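Local coordinates for lovastatin nonaketide synthase, polyketide synthase component (Aspergillus terreus, PDB 7CPX), which builds the nonaketide precursor of lovastatin, dihydromonacolin L, from malonyl-CoA through repeated condensation, methylation, ketoreduction and dehydration on a carrier-bound chain, at residues A995-I999 / M1025-V1031; E1123-Y1129 / R1190-Y1196; R1143-A1148 / G1182-S1186; D1231-Y1235 / S1822-P1826. The protein carries 2 engineered substitutions. All coordinates share one frame; numbering follows the deposited sequence.

Contact 1 (A995-I999 / M1025-V1031); sequences AAGYI and MSIDKAV
M1025 runs out from its strand as an extended chain (chi1 176°) and slides its thioether end under the first turn of helix 995-1012. SD lies 3.3 Å from CG1 of I999, and CE sits 3.5 Å from CB of Y998. I1027 fills the adjoining space: its CG1 is 3.8 Å from CB of A995 and 3.7 Å from CD2 of Y998, meeting the tyrosine ring at a slant. This is the tight part, the central helix of the N-terminal hotdog fold lying against strand 1016-1027. A995 brings the packing close to H985 and D1174, the predicted dehydratase pair. The chain then turns outward at D1028 and K1029, whose side chains face solvent and add almost nothing. At V1031 it comes back in, with CG2 at the tyrosine edge, near the ring plane. V1031 N gives a weak hydrogen bond to Y998 OH (3.1 Å, 132° at the hydrogen), while S1077 OG is the stronger partner of that hydroxyl. Apolar contacts thus carry most of the joint, and the phenol oxygen is held chiefly by S1077 of strand 1075-1087, with only weak help from the returning loop.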
loop_
_atom_site.group_PDB
_atom_site.type_symbol
_atom_site.label_atom_id
_atom_site.label_comp_id
_atom_site.label_asym_id
_atom_site.label_seq_id
_atom_site.Cartn_x
_atom_site.Cartn_y
_atom_site.Cartn_z
ATOM N N ALA A 995 -17.133 -5.423 13.758
ATOM C CA ALA A 995 -15.853 -5.032 14.335
ATOM C C ALA A 995 -14.996 -6.261 14.591
ATOM O O ALA A 995 -13.773 -6.235 14.397
ATOM C CB ALA A 995 -16.077 -4.251 15.626
ATOM N N ALA A 996 -15.626 -7.351 15.030
ATOM C CA ALA A 996 -14.940 -8.633 15.068
ATOM C C ALA A 996 -14.384 -8.991 13.701
ATOM O O ALA A 996 -13.349 -9.655 13.607
ATOM C CB ALA A 996 -15.894 -9.722 15.552
ATOM N N GLY A 997 -15.052 -8.558 12.632
ATOM C CA GLY A 997 -14.509 -8.771 11.302
ATOM C C GLY A 997 -13.187 -8.058 11.106
ATOM O O GLY A 997 -12.226 -8.636 10.596
ATOM N N TYR A 998 -13.115 -6.790 11.523
ATOM C CA TYR A 998 -11.855 -6.056 11.435
ATOM C C TYR A 998 -10.783 -6.721 12.285
ATOM O O TYR A 998 -9.617 -6.806 11.880
ATOM C CB TYR A 998 -12.052 -4.606 11.883
ATOM C CG TYR A 998 -13.096 -3.838 11.106
ATOM C CD1 TYR A 998 -13.076 -3.795 9.722
ATOM C CD2 TYR A 998 -14.105 -3.154 11.764
ATOM C CE1 TYR A 998 -14.030 -3.090 9.016
ATOM C CE2 TYR A 998 -15.062 -2.451 11.070
ATOM C CZ TYR A 998 -15.022 -2.421 9.698
ATOM O OH TYR A 998 -15.981 -1.715 9.008
ATOM N N ILE A 999 -11.157 -7.188 13.476
ATOM C CA ILE A 999 -10.188 -7.828 14.360
ATOM C C ILE A 999 -9.650 -9.106 13.731
ATOM O O ILE A 999 -8.441 -9.371 13.764
ATOM C CB ILE A 999 -10.828 -8.092 15.732
ATOM C CG1 ILE A 999 -10.972 -6.775 16.489
ATOM C CG2 ILE A 999 -9.992 -9.075 16.525
ATOM C CD1 ILE A 999 -11.967 -6.818 17.605
ATOM N N MET A 1025 -6.815 -0.699 19.397
ATOM C CA MET A 1025 -7.594 -0.800 18.174
ATOM C C MET A 1025 -8.802 0.121 18.238
ATOM O O MET A 1025 -9.448 0.258 19.280
ATOM C CB MET A 1025 -8.046 -2.236 17.938
ATOM C CG MET A 1025 -8.951 -2.384 16.731
ATOM S SD MET A 1025 -9.083 -4.083 16.158
ATOM C CE MET A 1025 -10.091 -3.865 14.696
ATOM N N SER A 1026 -9.108 0.751 17.108
ATOM C CA SER A 1026 -10.226 1.674 17.004
ATOM C C SER A 1026 -10.992 1.387 15.724
ATOM O O SER A 1026 -10.393 1.288 14.650
ATOM C CB SER A 1026 -9.744 3.127 17.013
ATOM O OG SER A 1026 -10.829 4.025 16.872
ATOM N N ILE A 1027 -12.306 1.255 15.844
ATOM C CA ILE A 1027 -13.199 1.118 14.699
ATOM C C ILE A 1027 -13.771 2.500 14.417
ATOM O O ILE A 1027 -14.636 2.988 15.152
ATOM C CB ILE A 1027 -14.307 0.092 14.961
ATOM C CG1 ILE A 1027 -13.733 -1.328 14.997
ATOM C CG2 ILE A 1027 -15.379 0.192 13.896
ATOM C CD1 ILE A 1027 -12.952 -1.647 16.246
ATOM N N ASP A 1028 -13.292 3.134 13.349
ATOM C CA ASP A 1028 -13.636 4.522 13.071
ATOM C C ASP A 1028 -14.935 4.660 12.288
ATOM O O ASP A 1028 -15.739 5.553 12.580
ATOM C CB ASP A 1028 -12.498 5.196 12.301
ATOM C CG ASP A 1028 -11.194 5.193 13.074
ATOM O OD1 ASP A 1028 -10.610 4.104 13.254
ATOM O OD2 ASP A 1028 -10.752 6.281 13.501
ATOM N N LYS A 1029 -15.162 3.797 11.300
ATOM C CA LYS A 1029 -16.341 3.893 10.443
ATOM C C LYS A 1029 -16.850 2.489 10.163
ATOM O O LYS A 1029 -16.169 1.698 9.504
ATOM C CB LYS A 1029 -16.020 4.622 9.140
ATOM C CG LYS A 1029 -17.213 4.775 8.215
ATOM C CD LYS A 1029 -16.895 5.684 7.043
ATOM C CE LYS A 1029 -18.127 5.942 6.191
ATOM N NZ LYS A 1029 -17.874 6.944 5.118
ATOM N N ALA A 1030 -18.045 2.183 10.660
ATOM C CA ALA A 1030 -18.666 0.901 10.364
ATOM C C ALA A 1030 -18.986 0.810 8.878
ATOM O O ALA A 1030 -19.523 1.751 8.287
ATOM C CB ALA A 1030 -19.935 0.726 11.193
ATOM N N VAL A 1031 -18.654 -0.328 8.278
ATOM C CA VAL A 1031 -18.909 -0.555 6.860
ATOM C C VAL A 1031 -20.363 -0.985 6.705
ATOM O O VAL A 1031 -20.745 -2.080 7.121
ATOM C CB VAL A 1031 -17.953 -1.600 6.278
ATOM C CG1 VAL A 1031 -18.550 -2.230 5.036
ATOM C CG2 VAL A 1031 -16.623 -0.962 5.945
#

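Contact 2 (E1123-Y1129 / R1190-Y1196); sequences ELGLMGY and RRLRCLY
E1123 and R1190 meet because the glutamate is extended, CG anti to the backbone N (chi1 -163°), while the arginine folds back at chi2 (-66°), laying its aliphatic part across the glutamate stem. CG of E1123 thereby comes 3.8 Å from CD of R1190. OE2 accepts a hydrogen bond from the backbone N of R1190, modelled very short. Its ion pair with NE of R1190 is long, 3.9 Å. On the next turn of the helix, L1126 brings CD1 to NH2 of R1190.

Toward Y1129 the contact becomes apolar. CD2 of L1192 reaches 3.4 Å to CD2 of L1124 and 3.3 Å to CE1 of Y1129. L1195 lies over one face of the Y1129 ring in a CH-pi contact, CG 3.8 Å from the centroid and 19° off the normal. M1127, bent at chi2 and chi3, rests CG against the carbonyl of L1192, 3.2 Å from its O.

Helix 1117-1126 ends here in a Schellman motif with G1128 as the C-prime residue: Y1129 N returns to L1124 O at 2.6 Å, and G1128 N to G1125 O. Just past that glycine, the Y1129 side chain lies about 7 Å from those of H985 and D1174, the predicted catalytic pair. The placing of its hydroxyl beside Y1196 is doubtful in the model. At the other end, D1189 stands close to OE2 of E1123, and the two acids would probably raise each other's proton affinity.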
loop_
_atom_site.group_PDB
_atom_site.type_symbol
_atom_site.label_atom_id
_atom_site.label_comp_id
_atom_site.label_asym_id
_atom_site.label_seq_id
_atom_site.Cartn_x
_atom_site.Cartn_y
_atom_site.Cartn_z
ATOM N N GLU A 1123 -34.371 -8.936 22.096
ATOM C CA GLU A 1123 -34.179 -7.577 22.591
ATOM C C GLU A 1123 -33.090 -6.866 21.801
ATOM O O GLU A 1123 -33.229 -5.686 21.454
ATOM C CB GLU A 1123 -33.829 -7.603 24.078
ATOM C CG GLU A 1123 -34.016 -6.266 24.775
ATOM C CD GLU A 1123 -33.516 -6.278 26.205
ATOM O OE1 GLU A 1123 -32.619 -7.089 26.517
ATOM O OE2 GLU A 1123 -34.022 -5.479 27.020
ATOM N N LEU A 1124 -31.999 -7.572 21.499
ATOM C CA LEU A 1124 -30.929 -6.971 20.714
ATOM C C LEU A 1124 -31.446 -6.481 19.369
ATOM O O LEU A 1124 -31.121 -5.369 18.936
ATOM C CB LEU A 1124 -29.799 -7.985 20.525
ATOM C CG LEU A 1124 -28.883 -8.273 21.719
ATOM C CD1 LEU A 1124 -27.618 -8.958 21.236
ATOM C CD2 LEU A 1124 -28.535 -7.014 22.492
ATOM N N GLY A 1125 -32.262 -7.292 18.696
ATOM C CA GLY A 1125 -32.877 -6.846 17.459
ATOM C C GLY A 1125 -33.801 -5.663 17.673
ATOM O O GLY A 1125 -33.846 -4.741 16.854
ATOM N N LEU A 1126 -34.551 -5.673 18.778
ATOM C CA LEU A 1126 -35.384 -4.522 19.108
ATOM C C LEU A 1126 -34.552 -3.253 19.203
ATOM O O LEU A 1126 -35.037 -2.166 18.869
ATOM C CB LEU A 1126 -36.126 -4.754 20.425
ATOM C CG LEU A 1126 -37.194 -5.849 20.461
ATOM C CD1 LEU A 1126 -37.804 -5.932 21.849
ATOM C CD2 LEU A 1126 -38.269 -5.604 19.419
ATOM N N MET A 1127 -33.303 -3.370 19.652
ATOM C CA MET A 1127 -32.408 -2.226 19.771
ATOM C C MET A 1127 -31.505 -2.069 18.551
ATOM O O MET A 1127 -30.499 -1.355 18.621
ATOM C CB MET A 1127 -31.563 -2.343 21.040
ATOM C CG MET A 1127 -32.350 -2.752 22.277
ATOM S SD MET A 1127 -33.978 -1.985 22.382
ATOM C CE MET A 1127 -33.537 -0.269 22.633
ATOM N N GLY A 1128 -31.840 -2.723 17.440
ATOM C CA GLY A 1128 -31.128 -2.553 16.192
ATOM C C GLY A 1128 -30.094 -3.618 15.893
ATOM O O GLY A 1128 -29.602 -3.675 14.759
ATOM N N TYR A 1129 -29.751 -4.461 16.866
ATOM C CA TYR A 1129 -28.775 -5.533 16.665
ATOM C C TYR A 1129 -29.485 -6.726 16.030
ATOM O O TYR A 1129 -29.828 -7.711 16.689
ATOM C CB TYR A 1129 -28.136 -5.935 17.984
ATOM C CG TYR A 1129 -27.348 -4.866 18.697
ATOM C CD1 TYR A 1129 -27.984 -3.929 19.493
ATOM C CD2 TYR A 1129 -25.966 -4.820 18.610
ATOM C CE1 TYR A 1129 -27.272 -2.963 20.160
ATOM C CE2 TYR A 1129 -25.244 -3.855 19.275
ATOM C CZ TYR A 1129 -25.902 -2.929 20.050
ATOM O OH TYR A 1129 -25.189 -1.962 20.718
ATOM N N ARG A 1190 -34.112 -3.745 28.642
ATOM C CA ARG A 1190 -33.957 -2.545 27.821
ATOM C C ARG A 1190 -32.930 -1.579 28.402
ATOM O O ARG A 1190 -33.024 -0.368 28.194
ATOM C CB ARG A 1190 -35.293 -1.826 27.619
ATOM C CG ARG A 1190 -36.391 -2.706 27.064
ATOM C CD ARG A 1190 -36.111 -3.162 25.647
ATOM N NE ARG A 1190 -37.168 -4.040 25.160
ATOM C CZ ARG A 1190 -38.376 -3.626 24.800
ATOM N NH1 ARG A 1190 -38.713 -2.348 24.856
ATOM N NH2 ARG A 1190 -39.268 -4.517 24.379
ATOM N N ARG A 1191 -31.944 -2.097 29.134
ATOM C CA ARG A 1191 -30.805 -1.278 29.522
ATOM C C ARG A 1191 -29.961 -0.876 28.321
ATOM O O ARG A 1191 -29.144 0.044 28.436
ATOM C CB ARG A 1191 -29.945 -2.031 30.537
ATOM C CG ARG A 1191 -28.919 -1.173 31.251
ATOM C CD ARG A 1191 -28.453 -1.833 32.536
ATOM N NE ARG A 1191 -27.090 -1.455 32.894
ATOM C CZ ARG A 1191 -26.744 -0.280 33.399
ATOM N NH1 ARG A 1191 -27.634 0.680 33.591
ATOM N NH2 ARG A 1191 -25.473 -0.060 33.717
ATOM N N LEU A 1192 -30.147 -1.537 27.181
ATOM C CA LEU A 1192 -29.413 -1.235 25.957
ATOM C C LEU A 1192 -30.259 -0.315 25.076
ATOM O O LEU A 1192 -30.676 -0.659 23.970
ATOM C CB LEU A 1192 -29.052 -2.529 25.234
ATOM C CG LEU A 1192 -28.019 -2.446 24.114
ATOM C CD1 LEU A 1192 -26.638 -2.227 24.693
ATOM C CD2 LEU A 1192 -28.058 -3.709 23.274
ATOM N N ARG A 1193 -30.500 0.887 25.596
ATOM C CA ARG A 1193 -31.434 1.812 24.969
ATOM C C ARG A 1193 -30.933 2.382 23.648
ATOM O O ARG A 1193 -31.723 2.999 22.925
ATOM C CB ARG A 1193 -31.758 2.955 25.933
ATOM C CG ARG A 1193 -33.026 2.724 26.733
ATOM C CD ARG A 1193 -33.105 3.630 27.942
ATOM N NE ARG A 1193 -32.526 3.009 29.127
ATOM C CZ ARG A 1193 -33.138 2.088 29.859
ATOM N NH1 ARG A 1193 -34.341 1.638 29.540
ATOM N NH2 ARG A 1193 -32.526 1.602 30.935
ATOM N N CYS A 1194 -29.659 2.195 23.311
ATOM C CA CYS A 1194 -29.134 2.631 22.026
ATOM C C CYS A 1194 -28.169 1.580 21.504
ATOM O O CYS A 1194 -27.609 0.787 22.263
ATOM C CB CYS A 1194 -28.443 3.997 22.126
ATOM S SG CYS A 1194 -27.030 4.041 23.241
ATOM N N LEU A 1195 -27.982 1.584 20.186
ATOM C CA LEU A 1195 -27.161 0.581 19.515
ATOM C C LEU A 1195 -25.695 0.957 19.685
ATOM O O LEU A 1195 -25.196 1.878 19.036
ATOM C CB LEU A 1195 -27.543 0.479 18.043
ATOM C CG LEU A 1195 -27.116 -0.787 17.292
ATOM C CD1 LEU A 1195 -27.732 -0.807 15.909
ATOM C CD2 LEU A 1195 -25.607 -0.885 17.188
ATOM N N TYR A 1196 -24.999 0.237 20.560
ATOM C CA TYR A 1196 -23.565 0.406 20.746
ATOM C C TYR A 1196 -22.830 -0.508 19.775
ATOM O O TYR A 1196 -23.145 -1.699 19.681
ATOM C CB TYR A 1196 -23.154 0.080 22.180
ATOM C CG TYR A 1196 -23.843 0.887 23.252
ATOM C CD1 TYR A 1196 -25.064 0.490 23.766
ATOM C CD2 TYR A 1196 -23.262 2.035 23.767
ATOM C CE1 TYR A 1196 -25.695 1.216 24.751
ATOM C CE2 TYR A 1196 -23.883 2.766 24.754
ATOM C CZ TYR A 1196 -25.100 2.353 25.245
ATOM O OH TYR A 1196 -25.727 3.082 26.229
#

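Contact 3 (R1143-A1148 / G1182-S1186); sequences RADLRA and GAYSS
The C-terminal hotdog fold of the dehydratase wraps a sheet around helix 1170-1184, and R1143 and A1148 in a beta-hairpin of that sheet touch the last turn of the helix. Strands 1140-1144 and 1147-1152 are joined by a two-residue type I' turn, D1145 and L1146, both at positive phi. A1144 N bonds to R1147 O, and the return bond from R1147 N to A1144 O is weak.

From the first strand R1143 reaches across to the carbonyls of the last helical turn. CG stands between the backbone N and the carbonyl carbon (chi1 71°), and a bend at chi3 swings the guanidinium onto the carbonyl of A1183. NH2 donates to A1183 O over 2.5 Å, nearly straight at 160°. The oxygen lies close to the guanidinium plane, whereas the donor sits 41° out of the carbonyl plane. NE adds a weak second bond to the same oxygen at 3.3 Å, giving a lopsided two-pronged grip. A bond from NE to G1182 O is also weak, and doubtful because that oxygen is crowded in the model. The positive group would probably suit the negative end of the helix dipole. S1186, just past the helix, brings its backbone N over one guanidinium face and its CB to 3.5 Å from CD of R1143.

Beyond the domain, helix 2363-2385 covers R1143 and L1146, and W2019 of the second subunit packs on R1147. On the second strand the helix comes close enough for methyl to meet methyl, A1148 CB being 3.5 Å from A1183 CB.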
loop_
_atom_site.group_PDB
_atom_site.type_symbol
_atom_site.label_atom_id
_atom_site.label_comp_id
_atom_site.label_asym_id
_atom_site.label_seq_id
_atom_site.Cartn_x
_atom_site.Cartn_y
_atom_site.Cartn_z
ATOM N N ARG A 1143 -25.964 -14.062 33.239
ATOM C CA ARG A 1143 -25.412 -12.771 33.632
ATOM C C ARG A 1143 -25.780 -12.425 35.066
ATOM O O ARG A 1143 -26.848 -12.795 35.557
ATOM C CB ARG A 1143 -25.910 -11.649 32.717
ATOM C CG ARG A 1143 -27.384 -11.307 32.902
ATOM C CD ARG A 1143 -27.765 -10.054 32.151
ATOM N NE ARG A 1143 -26.957 -8.911 32.558
ATOM C CZ ARG A 1143 -27.132 -8.238 33.687
ATOM N NH1 ARG A 1143 -28.076 -8.573 34.551
ATOM N NH2 ARG A 1143 -26.340 -7.206 33.958
ATOM N N ALA A 1144 -24.890 -11.684 35.723
ATOM C CA ALA A 1144 -25.162 -11.116 37.036
ATOM C C ALA A 1144 -23.963 -10.285 37.467
ATOM O O ALA A 1144 -22.856 -10.443 36.944
ATOM C CB ALA A 1144 -25.453 -12.193 38.078
ATOM N N ASP A 1145 -24.201 -9.399 38.435
ATOM C CA ASP A 1145 -23.140 -8.600 39.043
ATOM C C ASP A 1145 -22.321 -7.875 37.981
ATOM O O ASP A 1145 -21.090 -7.834 38.034
ATOM C CB ASP A 1145 -22.239 -9.469 39.919
ATOM C CG ASP A 1145 -23.000 -10.165 41.029
ATOM O OD1 ASP A 1145 -24.223 -9.940 41.145
ATOM O OD2 ASP A 1145 -22.376 -10.940 41.783
ATOM N N LEU A 1146 -23.014 -7.294 37.003
ATOM C CA LEU A 1146 -22.356 -6.592 35.905
ATOM C C LEU A 1146 -21.368 -7.513 35.196
ATOM O O LEU A 1146 -20.266 -7.108 34.820
ATOM C CB LEU A 1146 -21.658 -5.326 36.407
ATOM C CG LEU A 1146 -21.188 -4.337 35.341
ATOM C CD1 LEU A 1146 -22.345 -3.916 34.457
ATOM C CD2 LEU A 1146 -20.541 -3.123 35.987
ATOM N N ARG A 1147 -21.767 -8.769 35.019
ATOM C CA ARG A 1147 -20.893 -9.778 34.445
ATOM C C ARG A 1147 -21.739 -10.789 33.691
ATOM O O ARG A 1147 -22.943 -10.920 33.929
ATOM C CB ARG A 1147 -20.066 -10.476 35.527
ATOM C CG ARG A 1147 -18.572 -10.359 35.337
ATOM C CD ARG A 1147 -17.825 -10.712 36.610
ATOM N NE ARG A 1147 -17.766 -9.588 37.536
ATOM C CZ ARG A 1147 -16.983 -9.537 38.605
ATOM N NH1 ARG A 1147 -16.173 -10.536 38.917
ATOM N NH2 ARG A 1147 -17.009 -8.456 39.378
ATOM N N ALA A 1148 -21.095 -11.507 32.776
ATOM C CA ALA A 1148 -21.767 -12.568 32.045
ATOM C C ALA A 1148 -20.780 -13.694 31.796
ATOM O O ALA A 1148 -19.565 -13.516 31.886
ATOM C CB ALA A 1148 -22.360 -12.069 30.723
ATOM N N GLY A 1182 -24.598 -8.550 27.003
ATOM C CA GLY A 1182 -25.383 -9.390 27.892
ATOM C C GLY A 1182 -25.072 -9.117 29.349
ATOM O O GLY A 1182 -25.976 -8.961 30.173
ATOM N N ALA A 1183 -23.784 -9.042 29.685
ATOM C CA ALA A 1183 -23.401 -8.643 31.034
ATOM C C ALA A 1183 -23.948 -7.262 31.363
ATOM O O ALA A 1183 -24.314 -6.983 32.510
ATOM C CB ALA A 1183 -21.880 -8.659 31.180
ATOM N N TYR A 1184 -24.008 -6.384 30.362
ATOM C CA TYR A 1184 -24.522 -5.037 30.575
ATOM C C TYR A 1184 -26.038 -5.034 30.707
ATOM O O TYR A 1184 -26.593 -4.283 31.517
ATOM C CB TYR A 1184 -24.080 -4.136 29.422
ATOM C CG TYR A 1184 -24.771 -2.795 29.366
ATOM C CD1 TYR A 1184 -24.298 -1.717 30.094
ATOM C CD2 TYR A 1184 -25.886 -2.604 28.566
ATOM C CE1 TYR A 1184 -24.922 -0.490 30.037
ATOM C CE2 TYR A 1184 -26.515 -1.382 28.502
ATOM C CZ TYR A 1184 -26.029 -0.327 29.238
ATOM O OH TYR A 1184 -26.658 0.895 29.178
ATOM N N SER A 1185 -26.723 -5.866 29.926
ATOM C CA SER A 1185 -28.177 -5.838 29.858
ATOM C C SER A 1185 -28.726 -7.254 29.831
ATOM O O SER A 1185 -28.217 -8.109 29.100
ATOM C CB SER A 1185 -28.647 -5.074 28.617
ATOM O OG SER A 1185 -30.061 -5.035 28.546
ATOM N N SER A 1186 -29.766 -7.493 30.621
ATOM C CA SER A 1186 -30.493 -8.750 30.594
ATOM C C SER A 1186 -31.574 -8.704 29.526
ATOM O O SER A 1186 -32.004 -7.626 29.106
ATOM C CB SER A 1186 -31.126 -9.023 31.956
ATOM O OG SER A 1186 -32.349 -8.323 32.094
#

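Contact 4 (D1231-Y1235 / S1822-P1826); sequences DKGDY and SSRRP
S1823 and R1824 press against K1232, G1233 and D1234, largely through backbone atoms and the first side-chain carbons. The two loops are nearest where CA of G1233 lies 3.7 Å from CA of R1824. With no side chain on G1233, the arginine stem can lie directly on its peptide: CB is 3.8 Å from CA of G1233, and CG is 3.5 Å from its carbonyl C. R1824 has CG anti to the backbone N (chi1 -177°), which carries the extended stem along that peptide before a bend at chi3 turns the guanidinium elsewhere. One residue on, CA of D1234 makes a CA-H...O contact with O of R1824, 3.1 Å and 128° at the hydrogen, and CB of D1234 touches the same oxygen at 3.5 Å. S1823 OG points at K1232 O as a hydrogen-bond donor, but both atoms are crowded in the model and the details are doubtful.

The segment 1231-1235 is the connection of a beta-hairpin, between strands 1222-1230 and 1236-1243 of the C-terminal hotdog fold. Its partner links helix 1814-1822 to strand 1828-1832, in the part of the chain between the methyltransferase and ketoreductase regions.

A second shell fixes both loops. D1269 forms salt bridges with NH2 of R1824 and NH2 of R1825. The carboxylate of D1234 pairs with R1844, whose guanidinium also makes a cation-pi contact with Y1235. From the hotdog side, Y1196 OH is hydrogen-bonded to the carbonyl of G1233.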
loop_
_atom_site.group_PDB
_atom_site.type_symbol
_atom_site.label_atom_id
_atom_site.label_comp_id
_atom_site.label_asym_id
_atom_site.label_seq_id
_atom_site.Cartn_x
_atom_site.Cartn_y
_atom_site.Cartn_z
ATOM N N ASP A 1231 -20.270 0.646 32.482
ATOM C CA ASP A 1231 -21.662 0.456 32.101
ATOM C C ASP A 1231 -22.513 1.700 32.310
ATOM O O ASP A 1231 -23.744 1.604 32.242
ATOM C CB ASP A 1231 -22.258 -0.699 32.899
ATOM C CG ASP A 1231 -22.448 -0.358 34.362
ATOM O OD1 ASP A 1231 -21.636 0.425 34.899
ATOM O OD2 ASP A 1231 -23.406 -0.872 34.975
ATOM N N LYS A 1232 -21.906 2.860 32.570
ATOM C CA LYS A 1232 -22.700 4.037 32.892
ATOM C C LYS A 1232 -23.649 4.397 31.758
ATOM O O LYS A 1232 -24.717 4.970 32.003
ATOM C CB LYS A 1232 -21.776 5.207 33.230
ATOM C CG LYS A 1232 -20.802 4.909 34.366
ATOM C CD LYS A 1232 -21.513 4.479 35.643
ATOM C CE LYS A 1232 -20.522 4.130 36.740
ATOM N NZ LYS A 1232 -21.190 3.487 37.905
ATOM N N GLY A 1233 -23.291 4.065 30.515
ATOM C CA GLY A 1233 -24.192 4.166 29.379
ATOM C C GLY A 1233 -23.613 4.913 28.193
ATOM O O GLY A 1233 -23.934 4.584 27.048
ATOM N N ASP A 1234 -22.768 5.915 28.444
ATOM C CA ASP A 1234 -22.256 6.716 27.337
ATOM C C ASP A 1234 -21.472 5.847 26.364
ATOM O O ASP A 1234 -21.585 6.008 25.144
ATOM C CB ASP A 1234 -21.399 7.869 27.866
ATOM C CG ASP A 1234 -19.919 7.642 27.663
ATOM O OD1 ASP A 1234 -19.417 6.575 28.074
ATOM O OD2 ASP A 1234 -19.254 8.532 27.092
ATOM N N TYR A 1235 -20.671 4.921 26.885
ATOM C CA TYR A 1235 -20.124 3.847 26.068
ATOM C C TYR A 1235 -19.764 2.687 26.982
ATOM O O TYR A 1235 -19.224 2.895 28.071
ATOM C CB TYR A 1235 -18.909 4.308 25.248
ATOM C CG TYR A 1235 -17.692 4.752 26.033
ATOM C CD1 TYR A 1235 -16.892 3.834 26.698
ATOM C CD2 TYR A 1235 -17.315 6.087 26.065
ATOM C CE1 TYR A 1235 -15.775 4.235 27.397
ATOM C CE2 TYR A 1235 -16.196 6.498 26.762
ATOM C CZ TYR A 1235 -15.427 5.566 27.422
ATOM O OH TYR A 1235 -14.313 5.966 28.121
ATOM N N SER A 1822 -27.621 11.058 33.170
ATOM C CA SER A 1822 -26.299 11.647 33.016
ATOM C C SER A 1822 -25.219 10.583 32.990
ATOM O O SER A 1822 -24.160 10.795 32.390
ATOM C CB SER A 1822 -26.029 12.635 34.148
ATOM O OG SER A 1822 -26.076 11.986 35.406
ATOM N N SER A 1823 -25.472 9.443 33.629
ATOM C CA SER A 1823 -24.571 8.307 33.526
ATOM C C SER A 1823 -24.418 7.840 32.086
ATOM O O SER A 1823 -23.409 7.209 31.754
ATOM C CB SER A 1823 -25.097 7.172 34.409
ATOM O OG SER A 1823 -24.450 5.945 34.137
ATOM N N ARG A 1824 -25.382 8.163 31.219
ATOM C CA ARG A 1824 -25.403 7.667 29.853
ATOM C C ARG A 1824 -25.181 8.740 28.798
ATOM O O ARG A 1824 -24.807 8.400 27.671
ATOM C CB ARG A 1824 -26.744 6.972 29.573
ATOM C CG ARG A 1824 -26.862 6.336 28.198
ATOM C CD ARG A 1824 -28.176 5.594 28.068
ATOM N NE ARG A 1824 -29.280 6.423 28.531
ATOM C CZ ARG A 1824 -29.804 7.422 27.834
ATOM N NH1 ARG A 1824 -29.381 7.712 26.615
ATOM N NH2 ARG A 1824 -30.768 8.155 28.378
ATOM N N ARG A 1825 -25.403 10.011 29.117
ATOM C CA ARG A 1825 -25.198 11.086 28.157
ATOM C C ARG A 1825 -24.981 12.382 28.924
ATOM O O ARG A 1825 -25.278 12.454 30.121
ATOM C CB ARG A 1825 -26.391 11.216 27.197
ATOM C CG ARG A 1825 -27.672 11.713 27.845
ATOM C CD ARG A 1825 -28.820 11.698 26.850
ATOM N NE ARG A 1825 -30.029 12.318 27.377
ATOM C CZ ARG A 1825 -30.304 13.613 27.303
ATOM N NH1 ARG A 1825 -29.461 14.469 26.750
ATOM N NH2 ARG A 1825 -31.452 14.061 27.802
ATOM N N PRO A 1826 -24.464 13.425 28.264
ATOM C CA PRO A 1826 -24.197 14.683 28.975
ATOM C C PRO A 1826 -25.462 15.468 29.283
ATOM O O PRO A 1826 -25.842 16.380 28.542
ATOM C CB PRO A 1826 -23.280 15.450 28.008
ATOM C CG PRO A 1826 -22.837 14.448 26.989
ATOM C CD PRO A 1826 -23.945 13.460 26.890
#

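How the contacts relate
Along the chain, contact 1 comes first, closing the 25-residue excursion through helix 995-1012 in the N-terminal hotdog. Contact 2 then ties helix 1117-1126 to the loop before strand 1196-1206, and contact 3 lies wholly within this interval, joining the hairpin at 1143-1148 to the end of helix 1170-1184. Contact 4 follows in series, spanning 586 residues to bring a distant loop onto the C-terminal hotdog; no two contacts cross. Contacts 2, 3 and 4 touch one another: R1191 pairs with D1231 in a salt bridge and offers its carbonyl to Y1184 OH, while L1146 packs on D1231. Contact 1 stands apart, its nearest atoms about 8 Å from contact 2.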